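Local coordinates for amidohydrolase family protein (Acinetobacter baumannii, PDB 4I6K), which probably hydrolyses a 2-pyrone-4,6-dicarboxylic acid type lactone, as a member of the amidohydrolase family with a parallel beta/alpha barrel fold, at residues G121-L126 against E154-P159; K141-V146 against N170-D175. One frame throughout, in Å; residues are numbered along the deposited sequence.

Interaction 1: G121-L126 against E154-P159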
# COMPACT_ATOMS: atom_id res chain seq x y z
N GLY A 121 -9.10 4.22 4.12
CA GLY A 121 -8.71 4.64 2.77
C GLY A 121 -9.23 3.64 1.76
O GLY A 121 -9.83 2.64 2.13
N VAL A 122 -8.99 3.91 0.49
CA VAL A 122 -9.38 3.00 -0.57
C VAL A 122 -8.17 2.85 -1.50
O VAL A 122 -7.29 3.71 -1.51
CB VAL A 122 -10.57 3.55 -1.38
CG1 VAL A 122 -11.83 3.53 -0.54
CG2 VAL A 122 -10.27 4.96 -1.86
N ARG A 123 -8.14 1.78 -2.28
CA ARG A 123 -6.98 1.48 -3.10
C ARG A 123 -7.33 1.39 -4.58
O ARG A 123 -8.30 0.74 -4.96
CB ARG A 123 -6.36 0.16 -2.65
CG ARG A 123 -4.99 -0.15 -3.24
CD ARG A 123 -4.51 -1.50 -2.71
NE ARG A 123 -3.08 -1.71 -2.94
CZ ARG A 123 -2.55 -2.87 -3.30
NH1 ARG A 123 -1.24 -2.97 -3.48
NH2 ARG A 123 -3.33 -3.93 -3.50
N LEU A 124 -6.52 2.06 -5.40
CA LEU A 124 -6.59 1.91 -6.85
C LEU A 124 -5.47 0.97 -7.28
O LEU A 124 -4.33 1.40 -7.46
CB LEU A 124 -6.41 3.26 -7.53
CG LEU A 124 -7.63 4.17 -7.63
CD1 LEU A 124 -7.21 5.63 -7.76
CD2 LEU A 124 -8.50 3.76 -8.81
N ASN A 125 -5.80 -0.32 -7.42
CA ASN A 125 -4.82 -1.30 -7.84
C ASN A 125 -5.01 -1.54 -9.32
O ASN A 125 -5.89 -2.28 -9.72
CB ASN A 125 -5.00 -2.60 -7.06
CG ASN A 125 -3.86 -3.58 -7.29
OD1 ASN A 125 -2.95 -3.31 -8.08
ND2 ASN A 125 -3.90 -4.70 -6.58
N LEU A 126 -4.17 -0.90 -10.12
CA LEU A 126 -4.42 -0.80 -11.55
C LEU A 126 -3.56 -1.71 -12.40
O LEU A 126 -3.58 -1.60 -13.62
CB LEU A 126 -4.28 0.64 -12.03
CG LEU A 126 -5.26 1.61 -11.39
CD1 LEU A 126 -4.99 3.00 -11.91
CD2 LEU A 126 -6.69 1.18 -11.65
N GLU A 154 -4.81 5.13 -1.76
CA GLU A 154 -3.62 4.30 -1.98
C GLU A 154 -3.55 3.85 -3.44
O GLU A 154 -4.55 3.42 -4.03
CB GLU A 154 -3.66 3.07 -1.06
CG GLU A 154 -2.42 2.18 -1.10
CD GLU A 154 -2.55 0.94 -0.20
OE1 GLU A 154 -3.65 0.68 0.34
OE2 GLU A 154 -1.54 0.22 -0.03
N LEU A 155 -2.36 3.97 -4.04
CA LEU A 155 -2.17 3.55 -5.43
C LEU A 155 -1.20 2.39 -5.55
O LEU A 155 -0.12 2.38 -4.95
CB LEU A 155 -1.65 4.71 -6.30
CG LEU A 155 -2.34 6.06 -6.12
CD1 LEU A 155 -1.74 7.12 -7.06
CD2 LEU A 155 -3.83 5.92 -6.32
N HIS A 156 -1.60 1.39 -6.33
CA HIS A 156 -0.66 0.40 -6.78
C HIS A 156 -0.75 0.42 -8.30
O HIS A 156 -1.78 0.07 -8.86
CB HIS A 156 -1.00 -0.97 -6.23
CG HIS A 156 0.03 -2.01 -6.56
ND1 HIS A 156 -0.29 -3.23 -7.12
CD2 HIS A 156 1.38 -1.99 -6.44
CE1 HIS A 156 0.82 -3.92 -7.31
NE2 HIS A 156 1.84 -3.19 -6.90
N ALA A 157 0.33 0.85 -8.95
CA ALA A 157 0.28 1.12 -10.37
C ALA A 157 1.67 1.37 -10.94
O ALA A 157 2.58 1.77 -10.22
CB ALA A 157 -0.62 2.32 -10.63
N PRO A 158 1.82 1.12 -12.25
CA PRO A 158 3.07 1.35 -12.94
C PRO A 158 3.32 2.85 -13.14
O PRO A 158 2.36 3.62 -13.27
CB PRO A 158 2.84 0.69 -14.30
CG PRO A 158 1.34 0.78 -14.50
CD PRO A 158 0.79 0.54 -13.13
N PRO A 159 4.60 3.25 -13.17
CA PRO A 159 4.95 4.65 -13.31
C PRO A 159 4.22 5.36 -14.46
O PRO A 159 3.84 6.53 -14.32
CB PRO A 159 6.46 4.60 -13.51
CG PRO A 159 6.87 3.45 -12.60
CD PRO A 159 5.78 2.41 -12.86
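Glu154 and Arg123 face each other on adjacent parallel strands of the amidohydrolase beta/alpha barrel, the two joined in the chain by a beta-alpha-beta crossover through helix 137-148. The tight part is the backbone seam. Glu154 N donates to Val122 O, Leu124 N to Glu154 O at 2.8 Å, His156 N to Leu124 O, and Leu126 N to His156 O, so the pairing runs on past the end of strand 119-125. On one face of the sheet Leu124, partly exposed, and Leu155 lie side by side, CD1 of Leu124 3.7 Å from CD2 of Leu155, and helix 159-169 packs on Leu155.

The face carrying Arg123, Asn125, Glu154 and His156 is polar, and its loose element is the Arg123-Glu154 salt bridge, long at 3.8 Å from NE to OE2; the stronger partners are Asp179 for Arg123 and Lys210 for Glu154. Arg123 is extended, with CG anti to the backbone N (chi1 -169°), which carries its guanidinium along the strand to His156; guanidinium and imidazole planes are 14° apart, with CB of His156 over one face of the guanidinium, 3.4 Å from NH1 of Arg123. A bound citrate, probably from the crystallisation liquor, takes hydrogen bonds from Arg123 NH1 and the partly exposed Asn125 ND2, marking a pocket consistent with an anionic substrate site. Beside it, ND1 of His156 donates to OD1 of Asn125 at 2.8 Å; the oxygen lies near the ring plane, but the nitrogen stands 49° out of the Asn125 amide plane.

Interaction 2: K141-V146 against N170-D175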
# COMPACT_ATOMS: atom_id res chain seq x y z
N LYS A 141 -17.04 13.01 -7.66
CA LYS A 141 -17.96 12.92 -6.54
C LYS A 141 -17.50 11.91 -5.49
O LYS A 141 -17.47 12.20 -4.29
CB LYS A 141 -19.38 12.59 -7.00
CG LYS A 141 -20.39 12.95 -5.92
CD LYS A 141 -19.89 14.20 -5.19
CE LYS A 141 -20.04 14.09 -3.68
NZ LYS A 141 -18.91 14.75 -2.97
N PHE A 142 -17.16 10.71 -5.95
CA PHE A 142 -16.55 9.71 -5.10
C PHE A 142 -15.41 10.34 -4.32
O PHE A 142 -15.35 10.27 -3.10
CB PHE A 142 -16.01 8.57 -5.95
CG PHE A 142 -15.33 7.49 -5.17
CD1 PHE A 142 -13.99 7.23 -5.35
CD2 PHE A 142 -16.03 6.76 -4.23
CE1 PHE A 142 -13.38 6.24 -4.63
CE2 PHE A 142 -15.42 5.79 -3.51
CZ PHE A 142 -14.09 5.52 -3.70
N LEU A 143 -14.51 10.98 -5.06
CA LEU A 143 -13.28 11.51 -4.48
C LEU A 143 -13.53 12.61 -3.48
O LEU A 143 -12.85 12.66 -2.47
CB LEU A 143 -12.34 11.99 -5.57
CG LEU A 143 -11.73 10.85 -6.37
CD1 LEU A 143 -11.02 11.39 -7.58
CD2 LEU A 143 -10.79 10.01 -5.49
N ARG A 144 -14.48 13.49 -3.76
CA ARG A 144 -14.84 14.51 -2.78
C ARG A 144 -15.35 13.86 -1.50
O ARG A 144 -15.11 14.34 -0.39
CB ARG A 144 -15.88 15.47 -3.36
CG ARG A 144 -15.29 16.43 -4.38
CD ARG A 144 -14.11 17.17 -3.79
NE ARG A 144 -13.27 17.80 -4.80
CZ ARG A 144 -12.20 18.55 -4.52
NH1 ARG A 144 -11.47 19.09 -5.50
NH2 ARG A 144 -11.87 18.75 -3.25
N ASN A 145 -16.04 12.73 -1.66
CA ASN A 145 -16.51 11.98 -0.50
C ASN A 145 -15.38 11.41 0.36
O ASN A 145 -15.38 11.57 1.58
CB ASN A 145 -17.45 10.87 -0.93
CG ASN A 145 -18.82 11.38 -1.27
OD1 ASN A 145 -19.34 12.30 -0.63
ND2 ASN A 145 -19.44 10.79 -2.28
N VAL A 146 -14.43 10.74 -0.29
CA VAL A 146 -13.22 10.25 0.37
C VAL A 146 -12.49 11.39 1.10
O VAL A 146 -12.05 11.24 2.24
CB VAL A 146 -12.23 9.57 -0.64
CG1 VAL A 146 -10.97 9.03 0.07
CG2 VAL A 146 -12.90 8.44 -1.39
N ASN A 170 -3.98 15.76 -7.38
CA ASN A 170 -3.48 17.03 -6.83
C ASN A 170 -4.59 17.95 -6.32
O ASN A 170 -4.34 18.84 -5.50
CB ASN A 170 -2.68 17.80 -7.88
CG ASN A 170 -1.23 17.41 -7.88
OD1 ASN A 170 -0.84 16.51 -7.16
ND2 ASN A 170 -0.43 18.10 -8.67
N GLU A 171 -5.81 17.71 -6.80
CA GLU A 171 -6.94 18.59 -6.55
C GLU A 171 -7.74 18.30 -5.28
O GLU A 171 -8.78 18.90 -5.05
CB GLU A 171 -7.89 18.54 -7.74
CG GLU A 171 -7.21 18.77 -9.06
CD GLU A 171 -8.21 19.02 -10.17
OE1 GLU A 171 -7.81 19.59 -11.21
OE2 GLU A 171 -9.39 18.64 -10.00
N TYR A 172 -7.25 17.39 -4.45
CA TYR A 172 -7.99 16.97 -3.27
C TYR A 172 -7.07 17.05 -2.08
O TYR A 172 -5.87 16.90 -2.22
CB TYR A 172 -8.47 15.53 -3.43
CG TYR A 172 -9.33 15.32 -4.64
CD1 TYR A 172 -10.72 15.35 -4.54
CD2 TYR A 172 -8.77 15.12 -5.90
CE1 TYR A 172 -11.53 15.18 -5.65
CE2 TYR A 172 -9.57 14.93 -7.02
CZ TYR A 172 -10.95 14.98 -6.89
OH TYR A 172 -11.76 14.80 -7.99
N SER A 173 -7.63 17.20 -0.90
CA SER A 173 -6.86 17.38 0.32
C SER A 173 -6.38 16.11 0.98
O SER A 173 -5.71 16.17 1.98
CB SER A 173 -7.67 18.15 1.33
OG SER A 173 -8.06 19.38 0.79
N PHE A 174 -6.74 14.96 0.44
CA PHE A 174 -6.33 13.70 1.08
C PHE A 174 -4.88 13.31 0.86
O PHE A 174 -4.22 13.74 -0.10
CB PHE A 174 -7.26 12.52 0.71
CG PHE A 174 -7.57 12.41 -0.78
CD1 PHE A 174 -6.55 12.25 -1.72
CD2 PHE A 174 -8.89 12.42 -1.23
CE1 PHE A 174 -6.85 12.13 -3.08
CE2 PHE A 174 -9.19 12.29 -2.59
CZ PHE A 174 -8.18 12.15 -3.51
N ASP A 175 -4.39 12.46 1.75
CA ASP A 175 -3.10 11.82 1.59
C ASP A 175 -3.15 10.87 0.40
O ASP A 175 -4.13 10.15 0.22
CB ASP A 175 -2.77 11.03 2.85
CG ASP A 175 -2.64 11.93 4.06
OD1 ASP A 175 -3.32 11.68 5.08
OD2 ASP A 175 -1.85 12.90 3.98
O HOH W 1 -13.45 17.20 -7.83
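Leu143 and Arg144 of helix 137-148 meet Tyr172 from neighbouring helical positions. The apolar contacts come first. CB of Leu143 presses to 3.3 Å from CE1 of Tyr172, its CD1 reaches the phenol end of the same ring, and its CD2 turns to Phe174, 3.9 Å from CZ. Val146 adds CG1 against CD2 of Phe174.

The polar contacts gather around Arg144. Its CB points away from the loop, but the bend at chi2 (-54°) brings the guanidinium back over one face of Tyr172, the planes 37° apart and NE 3.3 Å from CE1 of Tyr172. NH1 of Arg144 reaches Glu171 O at 2.7 Å, a weak hydrogen bond because the N-H points well off the oxygen. A water bridges NE of Arg144 and OH of Tyr172, accepting from the arginine in the guanidinium plane, and NH2 forms a salt bridge with Glu147, whose other carboxylate oxygen accepts from Ser173 N. Separately, the backbone oxygen of Leu143 meets the Phe174 ring edge, 3.7 Å from CE2.

The loop that follows helix 159-169 lays Tyr172 and Phe174 on the flank of helix 137-148 and leads into strand 176-178, with Phe174 and Val146 both resting on Val153 of strand 152-156.

The four segments alternate along the chain: 121-126, 141-146, 154-159, then 170-175. Interaction 1 joins strands 119-125 and 152-156, neighbours in the parallel sheet; interaction 2 ties the helix that connects those strands, 137-148, to the loop between helix 159-169 and strand 176-178. Their centres are about 14 Å apart, and they touch where CG2 of Val122 packs 4.3 Å from CZ of Phe142. The centre of interaction 1 is about 8 Å from the centre of the chain, beside the citrate pocket, whereas that of interaction 2 is about 18 Å from it, in the helical layer. Together they span successive beta-alpha elements, from the pocket end of the strands to the outer helices.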